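Local atomic coordinates of COG0546: Predicted phosphatases (Streptococcus pneumoniae, PDB entry 2AH5), a protein that is of unknown function but, as a member of the haloacid dehalogenase-like hydrolase family, probably acts as a phosphatase. Residues T106-D109 / T110-Q114; L120-H123 / H124-G128. All blocks are in the same frame, centred on the assembly; numbering follows the deposited sequence.

Interactions 1 and 2 sit at the two ends of helix 110-119 and follow one another along the chain. Residues 106-114 carry the polypeptide out of strand 102-106 and into the helix; residues 120-128 end the helix and lead into strand 128-132, which lies beside strand 102-106 at the outer edge of the six-stranded parallel sheet. Together they are the two connections of one beta-alpha-beta crossover of the Rossmann-like HAD core. Their centres are about 13 Å apart, and they touch where the Gln114 side chain meets the His123 ring. Interaction 1 reaches toward the probable active site through Lys108, whereas interaction 2 packs the far end of the crossover.

Interaction 1. Residues T106-D109 / T110-Q114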
# COMPACT_ATOMS: atom_id res chain seq x y z
N THR A 106 5.75 1.58 1.09
CA THR A 106 4.98 0.74 0.19
C THR A 106 5.88 -0.34 -0.43
O THR A 106 7.10 -0.19 -0.44
CB THR A 106 4.34 1.59 -0.96
OG1 THR A 106 3.54 0.73 -1.81
CG2 THR A 106 5.44 2.32 -1.80
N THR A 107 5.29 -1.41 -0.95
CA THR A 107 6.09 -2.38 -1.70
C THR A 107 5.94 -2.15 -3.20
O THR A 107 6.52 -2.90 -3.98
CB THR A 107 5.80 -3.83 -1.34
OG1 THR A 107 4.39 -4.06 -1.43
CG2 THR A 107 6.29 -4.16 0.07
N LYS A 108 5.19 -1.12 -3.61
CA LYS A 108 5.35 -0.55 -4.96
C LYS A 108 6.80 -0.06 -5.10
O LYS A 108 7.40 0.36 -4.09
CB LYS A 108 4.41 0.65 -5.18
CG LYS A 108 4.02 0.93 -6.62
CD LYS A 108 2.63 1.54 -6.67
CE LYS A 108 1.83 0.94 -7.84
NZ LYS A 108 0.37 0.85 -7.58
N ASP A 109 7.37 -0.14 -6.30
CA ASP A 109 8.72 0.41 -6.52
C ASP A 109 8.75 1.88 -6.11
O ASP A 109 7.78 2.62 -6.36
CB ASP A 109 9.12 0.35 -8.00
CG ASP A 109 9.38 -1.05 -8.49
OD1 ASP A 109 9.20 -2.01 -7.71
OD2 ASP A 109 9.78 -1.18 -9.67
N THR A 110 9.86 2.32 -5.52
CA THR A 110 9.98 3.71 -5.08
C THR A 110 9.57 4.71 -6.17
O THR A 110 8.78 5.62 -5.93
CB THR A 110 11.40 4.02 -4.62
OG1 THR A 110 11.72 3.18 -3.49
CG2 THR A 110 11.52 5.48 -4.23
N SER A 111 10.09 4.55 -7.37
CA SER A 111 9.84 5.54 -8.43
C SER A 111 8.37 5.58 -8.85
O SER A 111 7.83 6.68 -9.06
CB SER A 111 10.74 5.29 -9.64
OG SER A 111 10.49 4.01 -10.17
N THR A 112 7.73 4.41 -8.92
CA THR A 112 6.29 4.32 -9.19
C THR A 112 5.46 5.02 -8.08
O THR A 112 4.54 5.80 -8.38
CB THR A 112 5.81 2.84 -9.38
OG1 THR A 112 6.63 2.18 -10.37
CG2 THR A 112 4.39 2.79 -9.87
N ALA A 113 5.82 4.78 -6.82
CA ALA A 113 5.15 5.42 -5.68
C ALA A 113 5.32 6.94 -5.71
O ALA A 113 4.35 7.70 -5.48
CB ALA A 113 5.68 4.84 -4.36
N GLN A 114 6.53 7.39 -6.02
CA GLN A 114 6.78 8.81 -6.15
C GLN A 114 5.95 9.41 -7.27
O GLN A 114 5.33 10.43 -7.05
CB GLN A 114 8.27 9.11 -6.30
CG GLN A 114 9.01 8.71 -5.03
CD GLN A 114 9.98 9.74 -4.49
OE1 GLN A 114 10.85 9.41 -3.67
NE2 GLN A 114 9.83 10.98 -4.93
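The turn from strand 102-106 into helix 110-119 follows the strand end where HAD enzymes carry their motif II threonine or serine, here probably Thr106, and the first turn of the helix packs against Lys108. The lysine's aliphatic chain crosses the side chain of Thr112 at about a right angle: Lys108 CG and Lys108 CE each lie 3.8 Å from Thr112 CG2. With CG anti to the backbone N (chi1 -154°) and the chain bent at its last two torsions, NZ is carried past the methyl to a salt bridge with Asp12 and a hydrogen bond with Tyr75. Asp12 belongs to a DxDxT sequence consistent with the HAD catalytic motif, and the packing on Thr112 probably limits where the lysine chain can swing. The hydroxyl of Thr112 is itself hydrogen-bonded to Lys76. Ahead of the lysine, Thr106 begins an ST turn, its OG1 accepting from Lys108 N at 3.1 Å. That hydroxyl stands anti to Thr106 N (chi1 -178°), which leaves the methyl to face the helix, where Thr106 CG2 meets Ala113 CB at 3.6 Å. Asp109 occupies the N-cap position without a side-chain capping bond. Its backbone carbonyl accepts from the helix, Ala113 N donating to Asp109 O at 3.0 Å.

Interaction 2. Residues L120-H123 / H124-G128; sequences LEIH and HFFDG
Ile122 and Phe126 lie side by side and point the same way, Ile122 CD1 coming within 4.1 Å of Phe126 CE2. Phe125 adds a second apolar contact, with its ring atom CD2 4.1 Å from Ile122 CB. Between the two rings sits the carbonyl of Ile122, which meets both at their edges; Phe126 CD2 is 3.1 Å from Ile122 O. The same oxygen accepts from Phe125 N at 3.1 Å, and one residue on Phe126 N donates to His123 O at 3.2 Å. These two bonds wind a short 3-10 turn. His124 CG is held between its own backbone N and carbonyl carbon (chi1 73°), which turns the imidazole toward Phe125: Phe125 CD2 lies over the rim of one face, while the ring's edge meets Glu121 O, 3.1 Å from His124 CE1. Upstream, a Schellman motif with Glu121 at positive phi ends helix 110-119 and sets Ile122 in place. Ile122 packs on Ile90 and Leu15, Phe125 on helix 89-97, and Phe126 on Leu102 and Ile104. With the Ile122 carbonyl both hydrogen-bonded and edged by two aromatic rings, the weakly positive ring hydrogens probably add a small electrostatic attraction to the packing.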
# COMPACT_ATOMS: atom_id res chain seq x y z
N LEU A 120 -1.34 12.44 -8.05
CA LEU A 120 -2.58 12.60 -7.28
C LEU A 120 -2.51 13.76 -6.31
O LEU A 120 -3.45 13.98 -5.52
CB LEU A 120 -2.94 11.30 -6.58
CG LEU A 120 -3.33 10.19 -7.57
CD1 LEU A 120 -3.45 8.86 -6.85
CD2 LEU A 120 -4.62 10.48 -8.38
N GLU A 121 -1.42 14.52 -6.42
CA GLU A 121 -1.22 15.80 -5.70
C GLU A 121 -1.03 15.65 -4.19
O GLU A 121 -1.35 16.57 -3.43
CB GLU A 121 -2.38 16.76 -6.04
CG GLU A 121 -2.55 16.85 -7.55
CD GLU A 121 -3.41 18.01 -8.03
OE1 GLU A 121 -4.18 18.59 -7.24
OE2 GLU A 121 -3.30 18.31 -9.24
N ILE A 122 -0.46 14.51 -3.76
CA ILE A 122 -0.26 14.24 -2.33
C ILE A 122 1.22 14.13 -1.94
O ILE A 122 1.55 14.06 -0.75
CB ILE A 122 -1.07 13.01 -1.82
CG1 ILE A 122 -0.64 11.70 -2.50
CG2 ILE A 122 -2.61 13.29 -1.94
CD1 ILE A 122 -1.10 10.43 -1.72
N HIS A 123 2.11 14.17 -2.93
CA HIS A 123 3.55 14.02 -2.71
C HIS A 123 4.01 15.04 -1.65
O HIS A 123 4.83 14.74 -0.76
CB HIS A 123 4.32 14.22 -4.05
CG HIS A 123 5.80 13.98 -3.96
ND1 HIS A 123 6.65 14.80 -3.26
CD2 HIS A 123 6.58 13.01 -4.50
CE1 HIS A 123 7.89 14.35 -3.35
NE2 HIS A 123 7.87 13.25 -4.10
N HIS A 124 3.45 16.24 -1.72
CA HIS A 124 3.93 17.31 -0.87
C HIS A 124 3.64 17.17 0.64
O HIS A 124 4.23 17.91 1.47
CB HIS A 124 3.44 18.65 -1.41
CG HIS A 124 1.98 18.90 -1.19
ND1 HIS A 124 1.01 18.40 -2.04
CD2 HIS A 124 1.32 19.60 -0.24
CE1 HIS A 124 -0.18 18.78 -1.61
NE2 HIS A 124 -0.03 19.50 -0.52
N PHE A 125 2.76 16.25 1.02
CA PHE A 125 2.45 16.02 2.42
C PHE A 125 3.49 15.15 3.13
O PHE A 125 3.41 14.98 4.35
CB PHE A 125 1.10 15.31 2.56
CG PHE A 125 -0.07 16.17 2.21
CD1 PHE A 125 -0.44 17.24 3.03
CD2 PHE A 125 -0.79 15.93 1.06
CE1 PHE A 125 -1.54 18.03 2.72
CE2 PHE A 125 -1.87 16.71 0.73
CZ PHE A 125 -2.26 17.75 1.55
N PHE A 126 4.39 14.55 2.36
CA PHE A 126 5.34 13.58 2.91
C PHE A 126 6.78 14.05 3.05
O PHE A 126 7.30 14.75 2.18
CB PHE A 126 5.25 12.25 2.11
CG PHE A 126 3.86 11.68 2.11
CD1 PHE A 126 3.42 10.94 3.20
CD2 PHE A 126 2.97 11.95 1.07
CE1 PHE A 126 2.12 10.45 3.26
CE2 PHE A 126 1.68 11.45 1.09
CZ PHE A 126 1.24 10.70 2.21
N ASP A 127 7.44 13.63 4.13
CA ASP A 127 8.87 13.92 4.31
C ASP A 127 9.77 12.85 3.70
O ASP A 127 10.99 13.02 3.68
CB ASP A 127 9.21 14.08 5.77
CG ASP A 127 8.69 15.38 6.36
OD1 ASP A 127 7.98 16.16 5.66
OD2 ASP A 127 9.00 15.62 7.54
N GLY A 128 9.16 11.76 3.21
CA GLY A 128 9.89 10.69 2.55
C GLY A 128 8.92 9.73 1.93
O GLY A 128 7.82 9.54 2.44